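Local coordinates for protein putative alpha-N-acetylgalactosaminidase (Bacillus halodurans C-125, PDB 3CC1) that probably hydrolyses terminal alpha-linked N-acetylgalactosamine from glycoconjugates, as a glycoside hydrolase related to alpha-galactosidases, at residues T11-G23 with C311-D323. Numbering follows the deposited sequence.
Sequences TPPMGWNSWDCYG and CHSPLMFGGELRD. Unlike the reference sequence in segment 311-323: His-312 (reference Arg).
Trp-16 carries its CG anti to the backbone N (chi1 168°), which swings the indole toward the 318-321 loop and brings NE1 to the carbonyl oxygen of Gly-319 at 2.8 Å. That oxygen lies in the indole plane, although the N-H line is bent (132°). The Leu-321 side chain runs alongside the indole but points the other way, its CD1 4.0 Å from Trp-16 CD1. Phe-317 turns its ring edge to the same carbon, and Leu-321 CD2 lies over one face of that ring, toward its rim. The selenomethionine Met-316 bends at chi2 and chi3, folding back across the Gly-15 backbone; its SE lies 3.7 Å from Gly-15 C and its CE 3.6 Å from Pro-13 CB. Strands 14-17 and 315-317 run parallel here, as the first and last strands of the family's catalytic TIM barrel, so their pairing closes the barrel. Four backbone bonds join them, from Leu-315 N to Pro-13 O through to Asn-17 N to Phe-317 O. On its other edge strand 14-17 bonds to strand 49-52, while helix 28-41 packs against Trp-16. Beyond the strands, the Tyr-22 hydroxyl donates to Glu-320 OE1 at 2.7 Å, reaching it on the anti side, with ring and carboxylate planes 55° apart. Arg-322 grips the same carboxylate side-on from above its plane, NE on OE2 (2.8 Å) and NH2 on OE1 (2.9 Å), and its backbone N takes the anti lone pair of OE2. Asn-34 adds another donor to OE1, and Glu-29 pairs with Arg-322 NH1. An alanine at Glu-320 is likely to leave the Tyr-22 hydroxyl without its acceptor and the Arg-322 guanidinium freer to turn. At the end of strand 14-17, Asn-17 OD1 accepts from Trp-19 N, capping helix 19-22.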
ATOM      1  N   THR A  11     -12.410 -24.208 -22.904  1.00 28.20           N
ATOM      2  CA  THR A  11     -11.163 -23.694 -22.429  1.00 27.16           C
ATOM      3  C   THR A  11     -11.117 -22.185 -22.671  1.00 26.27           C
ATOM      4  O   THR A  11     -12.041 -21.614 -23.250  1.00 25.42           O
ATOM      5  CB  THR A  11     -10.002 -24.391 -23.142  1.00 27.24           C
ATOM      6  OG1 THR A  11     -10.059 -24.067 -24.532  1.00 27.52           O
ATOM      7  CG2 THR A  11     -10.069 -25.923 -22.926  1.00 26.98           C
ATOM      8  N   PRO A  12     -10.094 -21.517 -22.150  1.00 26.13           N
ATOM      9  CA  PRO A  12     -10.114 -20.035 -22.300  1.00 26.17           C
ATOM     10  C   PRO A  12     -10.114 -19.643 -23.773  1.00 26.26           C
ATOM     11  O   PRO A  12      -9.394 -20.242 -24.564  1.00 27.13           O
ATOM     12  CB  PRO A  12      -8.832 -19.589 -21.615  1.00 25.91           C
ATOM     13  CG  PRO A  12      -8.526 -20.694 -20.598  1.00 26.43           C
ATOM     14  CD  PRO A  12      -9.118 -21.978 -21.143  1.00 25.94           C
ATOM     15  N   PRO A  13     -10.953 -18.669 -24.156  1.00 26.95           N
ATOM     16  CA  PRO A  13     -10.966 -18.221 -25.554  1.00 25.86           C
ATOM     17  C   PRO A  13      -9.605 -17.730 -26.034  1.00 25.31           C
ATOM     18  O   PRO A  13      -8.884 -17.036 -25.316  1.00 24.60           O
ATOM     19  CB  PRO A  13     -11.990 -17.062 -25.538  1.00 26.87           C
ATOM     20  CG  PRO A  13     -12.897 -17.377 -24.394  1.00 26.36           C
ATOM     21  CD  PRO A  13     -12.003 -18.003 -23.351  1.00 26.76           C
HETATM   22  N   MSE A  14      -9.285 -18.137 -27.249  1.00 24.43           N
HETATM   23  CA  MSE A  14      -8.139 -17.665 -27.995  1.00 23.99           C
HETATM   24  C   MSE A  14      -8.605 -17.072 -29.320  1.00 23.72           C
HETATM   25  O   MSE A  14      -9.364 -17.704 -30.088  1.00 22.38           O
HETATM   26  CB  MSE A  14      -7.173 -18.833 -28.275  1.00 23.95           C
HETATM   27  CG  MSE A  14      -6.526 -19.438 -27.018  1.00 23.93           C
HETATM   28 SE   MSE A  14      -5.450 -20.960 -27.421  0.75 20.98          SE
HETATM   29  CE  MSE A  14      -4.257 -20.184 -28.761  1.00 22.14           C
ATOM     30  N   GLY A  15      -8.145 -15.857 -29.584  1.00 22.27           N
ATOM     31  CA  GLY A  15      -8.550 -15.167 -30.781  1.00 22.21           C
ATOM     32  C   GLY A  15      -7.900 -13.832 -30.972  1.00 22.09           C
ATOM     33  O   GLY A  15      -6.829 -13.579 -30.457  1.00 22.46           O
ATOM     34  N   TRP A  16      -8.550 -13.021 -31.803  1.00 21.43           N
ATOM     35  CA  TRP A  16      -8.112 -11.696 -32.183  1.00 21.55           C
ATOM     36  C   TRP A  16      -9.286 -10.760 -31.918  1.00 21.05           C
ATOM     37  O   TRP A  16     -10.441 -11.102 -32.137  1.00 20.68           O
ATOM     38  CB  TRP A  16      -7.712 -11.672 -33.671  1.00 21.67           C
ATOM     39  CG  TRP A  16      -7.504 -10.302 -34.299  1.00 21.39           C
ATOM     40  CD1 TRP A  16      -6.348  -9.580 -34.324  1.00 21.15           C
ATOM     41  CD2 TRP A  16      -8.483  -9.501 -35.002  1.00 20.85           C
ATOM     42  NE1 TRP A  16      -6.560  -8.363 -34.926  1.00 22.37           N
ATOM     43  CE2 TRP A  16      -7.845  -8.309 -35.391  1.00 22.26           C
ATOM     44  CE3 TRP A  16      -9.846  -9.661 -35.296  1.00 21.69           C
ATOM     45  CZ2 TRP A  16      -8.492  -7.319 -36.109  1.00 19.94           C
ATOM     46  CZ3 TRP A  16     -10.490  -8.664 -36.040  1.00 20.23           C
ATOM     47  CH2 TRP A  16      -9.812  -7.524 -36.431  1.00 20.63           C
ATOM     48  N   ASN A  17      -8.966  -9.581 -31.423  1.00 21.49           N
ATOM     49  CA  ASN A  17      -9.941  -8.528 -31.174  1.00 21.66           C
ATOM     50  C   ASN A  17      -9.462  -7.214 -31.834  1.00 21.70           C
ATOM     51  O   ASN A  17      -8.296  -6.876 -31.770  1.00 21.63           O
ATOM     52  CB  ASN A  17     -10.153  -8.412 -29.659  1.00 22.37           C
ATOM     53  CG  ASN A  17     -11.098  -7.293 -29.255  1.00 24.14           C
ATOM     54  OD1 ASN A  17     -10.823  -6.120 -29.491  1.00 28.39           O
ATOM     55  ND2 ASN A  17     -12.215  -7.654 -28.640  1.00 24.91           N
ATOM     56  N   SER A  18     -10.393  -6.510 -32.475  1.00 22.32           N
ATOM     57  CA  SER A  18     -10.118  -5.344 -33.327  1.00 21.80           C
ATOM     58  C   SER A  18      -9.705  -4.080 -32.558  1.00 22.67           C
ATOM     59  O   SER A  18      -9.259  -3.131 -33.182  1.00 22.06           O
ATOM     60  CB  SER A  18     -11.348  -4.993 -34.166  1.00 21.75           C
ATOM     61  OG  SER A  18     -12.434  -4.557 -33.375  1.00 23.21           O
ATOM     62  N   TRP A  19      -9.825  -4.082 -31.232  1.00 22.09           N
ATOM     63  CA  TRP A  19      -9.704  -2.841 -30.453  1.00 23.01           C
ATOM     64  C   TRP A  19      -8.315  -2.195 -30.441  1.00 22.72           C
ATOM     65  O   TRP A  19      -8.188  -0.994 -30.680  1.00 23.51           O
ATOM     66  CB  TRP A  19     -10.185  -3.023 -29.007  1.00 23.11           C
ATOM     67  CG  TRP A  19     -10.146  -1.728 -28.278  1.00 22.71           C
ATOM     68  CD1 TRP A  19      -9.172  -1.315 -27.421  1.00 24.83           C
ATOM     69  CD2 TRP A  19     -11.102  -0.653 -28.333  1.00 22.78           C
ATOM     70  NE1 TRP A  19      -9.453  -0.060 -26.955  1.00 20.47           N
ATOM     71  CE2 TRP A  19     -10.626   0.372 -27.487  1.00 24.17           C
ATOM     72  CE3 TRP A  19     -12.303  -0.453 -29.009  1.00 24.05           C
ATOM     73  CZ2 TRP A  19     -11.295   1.585 -27.322  1.00 23.74           C
ATOM     74  CZ3 TRP A  19     -12.979   0.738 -28.837  1.00 26.57           C
ATOM     75  CH2 TRP A  19     -12.474   1.747 -28.009  1.00 26.06           C
ATOM     76  N   ASP A  20      -7.277  -2.968 -30.150  1.00 22.67           N
ATOM     77  CA  ASP A  20      -5.937  -2.362 -29.949  1.00 22.72           C
ATOM     78  C   ASP A  20      -5.335  -1.804 -31.263  1.00 22.78           C
ATOM     79  O   ASP A  20      -4.490  -0.917 -31.230  1.00 22.78           O
ATOM     80  CB  ASP A  20      -4.943  -3.340 -29.320  1.00 23.42           C
ATOM     81  CG  ASP A  20      -5.158  -3.584 -27.832  1.00 24.06           C
ATOM     82  OD1 ASP A  20      -6.118  -3.072 -27.200  1.00 25.78           O
ATOM     83  OD2 ASP A  20      -4.307  -4.336 -27.273  1.00 25.21           O
ATOM     84  N   CYS A  21      -5.778  -2.338 -32.402  1.00 23.87           N
ATOM     85  CA  CYS A  21      -5.305  -1.895 -33.725  1.00 24.02           C
ATOM     86  C   CYS A  21      -6.225  -0.855 -34.343  1.00 22.91           C
ATOM     87  O   CYS A  21      -5.737   0.130 -34.875  1.00 21.40           O
ATOM     88  CB  CYS A  21      -5.039  -3.063 -34.702  1.00 24.01           C
ATOM     89  SG  CYS A  21      -6.263  -4.436 -34.659  1.00 26.58           S
ATOM     90  N   TYR A  22      -7.545  -1.044 -34.244  1.00 22.29           N
ATOM     91  CA  TYR A  22      -8.496  -0.204 -34.993  1.00 21.96           C
ATOM     92  C   TYR A  22      -9.541   0.504 -34.128  1.00 22.03           C
ATOM     93  O   TYR A  22     -10.433   1.201 -34.628  1.00 20.33           O
ATOM     94  CB  TYR A  22      -9.205  -1.017 -36.111  1.00 22.40           C
ATOM     95  CG  TYR A  22      -8.216  -1.560 -37.096  1.00 22.25           C
ATOM     96  CD1 TYR A  22      -7.437  -0.689 -37.840  1.00 22.06           C
ATOM     97  CD2 TYR A  22      -7.995  -2.936 -37.229  1.00 22.73           C
ATOM     98  CE1 TYR A  22      -6.485  -1.148 -38.714  1.00 21.49           C
ATOM     99  CE2 TYR A  22      -7.047  -3.417 -38.112  1.00 21.62           C
ATOM    100  CZ  TYR A  22      -6.302  -2.518 -38.863  1.00 21.58           C
ATOM    101  OH  TYR A  22      -5.325  -2.962 -39.726  1.00 22.23           O
ATOM    102  N   GLY A  23      -9.415   0.345 -32.826  1.00 22.23           N
ATOM    103  CA  GLY A  23     -10.328   0.982 -31.910  1.00 21.36           C
ATOM    104  C   GLY A  23     -11.755   0.585 -32.170  1.00 21.98           C
ATOM    105  O   GLY A  23     -12.078  -0.616 -32.281  1.00 21.00           O
ATOM    106  N   CYS A 311      -2.271 -18.186 -15.504  1.00 24.63           N
ATOM    107  CA  CYS A 311      -3.532 -17.957 -14.787  1.00 25.57           C
ATOM    108  C   CYS A 311      -4.829 -18.253 -15.597  1.00 25.23           C
ATOM    109  O   CYS A 311      -5.942 -18.069 -15.100  1.00 24.56           O
ATOM    110  CB  CYS A 311      -3.542 -16.579 -14.127  1.00 26.65           C
ATOM    111  SG  CYS A 311      -3.955 -15.273 -15.198  1.00 31.13           S
ATOM    112  N   HIS A 312      -4.670 -18.779 -16.811  1.00 24.82           N
ATOM    113  CA  HIS A 312      -5.814 -19.132 -17.685  1.00 23.40           C
ATOM    114  C   HIS A 312      -6.588 -17.901 -18.182  1.00 23.21           C
ATOM    115  O   HIS A 312      -7.795 -17.944 -18.318  1.00 22.78           O
ATOM    116  CB  HIS A 312      -6.792 -20.064 -16.968  1.00 23.99           C
ATOM    117  CG  HIS A 312      -6.283 -21.459 -16.747  1.00 24.03           C
ATOM    118  ND1 HIS A 312      -5.744 -22.225 -17.755  1.00 24.69           N
ATOM    119  CD2 HIS A 312      -6.298 -22.247 -15.646  1.00 22.52           C
ATOM    120  CE1 HIS A 312      -5.427 -23.414 -17.281  1.00 22.79           C
ATOM    121  NE2 HIS A 312      -5.770 -23.461 -16.008  1.00 20.86           N
ATOM    122  N   SER A 313      -5.897 -16.809 -18.473  1.00 22.14           N
ATOM    123  CA  SER A 313      -6.561 -15.670 -19.065  1.00 21.90           C
ATOM    124  C   SER A 313      -6.948 -16.011 -20.526  1.00 22.09           C
ATOM    125  O   SER A 313      -6.169 -16.692 -21.241  1.00 22.20           O
ATOM    126  CB  SER A 313      -5.628 -14.447 -19.047  1.00 21.73           C
ATOM    127  OG  SER A 313      -6.274 -13.264 -19.545  1.00 23.05           O
ATOM    128  N   PRO A 314      -8.110 -15.522 -20.987  1.00 21.92           N
ATOM    129  CA  PRO A 314      -8.278 -15.507 -22.437  1.00 22.04           C
ATOM    130  C   PRO A 314      -7.095 -14.861 -23.107  1.00 21.40           C
ATOM    131  O   PRO A 314      -6.470 -13.983 -22.542  1.00 21.42           O
ATOM    132  CB  PRO A 314      -9.535 -14.661 -22.666  1.00 23.14           C
ATOM    133  CG  PRO A 314     -10.225 -14.617 -21.381  1.00 24.45           C
ATOM    134  CD  PRO A 314      -9.241 -14.894 -20.285  1.00 22.77           C
ATOM    135  N   LEU A 315      -6.789 -15.334 -24.303  1.00 21.45           N
ATOM    136  CA  LEU A 315      -5.692 -14.833 -25.113  1.00 22.18           C
ATOM    137  C   LEU A 315      -6.297 -14.177 -26.341  1.00 22.56           C
ATOM    138  O   LEU A 315      -6.628 -14.859 -27.305  1.00 23.12           O
ATOM    139  CB  LEU A 315      -4.749 -15.990 -25.541  1.00 21.66           C
ATOM    140  CG  LEU A 315      -4.056 -16.754 -24.398  1.00 22.85           C
ATOM    141  CD1 LEU A 315      -3.058 -17.872 -24.939  1.00 20.63           C
ATOM    142  CD2 LEU A 315      -3.353 -15.812 -23.398  1.00 22.10           C
HETATM  143  N   MSE A 316      -6.447 -12.856 -26.299  1.00 22.47           N
HETATM  144  CA  MSE A 316      -6.972 -12.093 -27.428  1.00 22.70           C
HETATM  145  C   MSE A 316      -5.911 -11.171 -28.015  1.00 21.56           C
HETATM  146  O   MSE A 316      -5.637 -10.117 -27.450  1.00 23.23           O
HETATM  147  CB  MSE A 316      -8.178 -11.265 -27.002  1.00 22.21           C
HETATM  148  CG  MSE A 316      -9.372 -12.112 -26.666  1.00 24.76           C
HETATM  149 SE   MSE A 316     -10.267 -12.878 -28.259  0.75 26.29          SE
HETATM  150  CE  MSE A 316     -10.409 -14.355 -27.348  1.00 17.99           C
ATOM    151  N   PHE A 317      -5.376 -11.518 -29.155  1.00 21.13           N
ATOM    152  CA  PHE A 317      -4.365 -10.743 -29.808  1.00 20.86           C
ATOM    153  C   PHE A 317      -4.929  -9.456 -30.358  1.00 21.91           C
ATOM    154  O   PHE A 317      -5.883  -9.483 -31.053  1.00 20.81           O
ATOM    155  CB  PHE A 317      -3.762 -11.554 -30.935  1.00 21.56           C
ATOM    156  CG  PHE A 317      -2.569 -10.943 -31.570  1.00 20.32           C
ATOM    157  CD1 PHE A 317      -2.683 -10.122 -32.630  1.00 21.84           C
ATOM    158  CD2 PHE A 317      -1.312 -11.235 -31.132  1.00 22.17           C
ATOM    159  CE1 PHE A 317      -1.596  -9.595 -33.216  1.00 21.21           C
ATOM    160  CE2 PHE A 317      -0.220 -10.719 -31.729  1.00 22.10           C
ATOM    161  CZ  PHE A 317      -0.357  -9.888 -32.761  1.00 22.80           C
ATOM    162  N   GLY A 318      -4.282  -8.348 -30.074  1.00 21.98           N
ATOM    163  CA  GLY A 318      -4.829  -7.042 -30.407  1.00 22.59           C
ATOM    164  C   GLY A 318      -4.149  -6.288 -31.529  1.00 23.29           C
ATOM    165  O   GLY A 318      -4.591  -5.197 -31.936  1.00 24.44           O
ATOM    166  N   GLY A 319      -3.088  -6.881 -32.050  1.00 23.55           N
ATOM    167  CA  GLY A 319      -2.393  -6.358 -33.214  1.00 22.51           C
ATOM    168  C   GLY A 319      -3.040  -6.725 -34.542  1.00 22.71           C
ATOM    169  O   GLY A 319      -3.927  -7.584 -34.632  1.00 22.04           O
ATOM    170  N   GLU A 320      -2.603  -6.002 -35.562  1.00 22.20           N
ATOM    171  CA  GLU A 320      -2.911  -6.303 -36.943  1.00 22.38           C
ATOM    172  C   GLU A 320      -2.025  -7.476 -37.345  1.00 21.41           C
ATOM    173  O   GLU A 320      -0.860  -7.294 -37.683  1.00 20.59           O
ATOM    174  CB  GLU A 320      -2.665  -5.084 -37.845  1.00 22.16           C
ATOM    175  CG  GLU A 320      -2.708  -5.366 -39.376  1.00 23.07           C
ATOM    176  CD  GLU A 320      -3.931  -6.183 -39.833  1.00 24.06           C
ATOM    177  OE1 GLU A 320      -5.066  -5.650 -39.838  1.00 22.05           O
ATOM    178  OE2 GLU A 320      -3.724  -7.355 -40.221  1.00 20.71           O
ATOM    179  N   LEU A 321      -2.632  -8.655 -37.326  1.00 20.82           N
ATOM    180  CA  LEU A 321      -1.922  -9.919 -37.545  1.00 21.96           C
ATOM    181  C   LEU A 321      -1.101  -9.946 -38.830  1.00 22.10           C
ATOM    182  O   LEU A 321      -0.012 -10.566 -38.876  1.00 22.74           O
ATOM    183  CB  LEU A 321      -2.901 -11.103 -37.531  1.00 22.22           C
ATOM    184  CG  LEU A 321      -3.428 -11.561 -36.164  1.00 22.05           C
ATOM    185  CD1 LEU A 321      -4.611 -12.496 -36.359  1.00 23.01           C
ATOM    186  CD2 LEU A 321      -2.331 -12.222 -35.325  1.00 21.01           C
ATOM    187  N   ARG A 322      -1.618  -9.298 -39.873  1.00 23.02           N
ATOM    188  CA  ARG A 322      -1.020  -9.383 -41.191  1.00 22.82           C
ATOM    189  C   ARG A 322       0.341  -8.727 -41.205  1.00 24.14           C
ATOM    190  O   ARG A 322       1.163  -9.020 -42.070  1.00 23.51           O
ATOM    191  CB  ARG A 322      -1.902  -8.774 -42.290  1.00 23.44           C
ATOM    192  CG  ARG A 322      -3.023  -9.686 -42.742  1.00 22.20           C
ATOM    193  CD  ARG A 322      -4.057  -8.946 -43.540  1.00 23.26           C
ATOM    194  NE  ARG A 322      -4.703  -7.883 -42.768  1.00 21.91           N
ATOM    195  CZ  ARG A 322      -5.485  -6.954 -43.303  1.00 22.63           C
ATOM    196  NH1 ARG A 322      -5.790  -7.001 -44.577  1.00 23.34           N
ATOM    197  NH2 ARG A 322      -6.033  -6.011 -42.558  1.00 25.36           N
ATOM    198  N   ASP A 323       0.596  -7.878 -40.217  1.00 24.32           N
ATOM    199  CA  ASP A 323       1.879  -7.178 -40.147  1.00 25.05           C
ATOM    200  C   ASP A 323       2.869  -7.840 -39.193  1.00 24.89           C
ATOM    201  O   ASP A 323       3.901  -7.265 -38.869  1.00 25.99           O
ATOM    202  CB  ASP A 323       1.665  -5.731 -39.723  1.00 24.93           C
ATOM    203  CG  ASP A 323       0.958  -4.927 -40.778  1.00 25.68           C
ATOM    204  OD1 ASP A 323       1.051  -5.325 -41.947  1.00 25.08           O
ATOM    205  OD2 ASP A 323       0.320  -3.914 -40.440  1.00 25.88           O
TER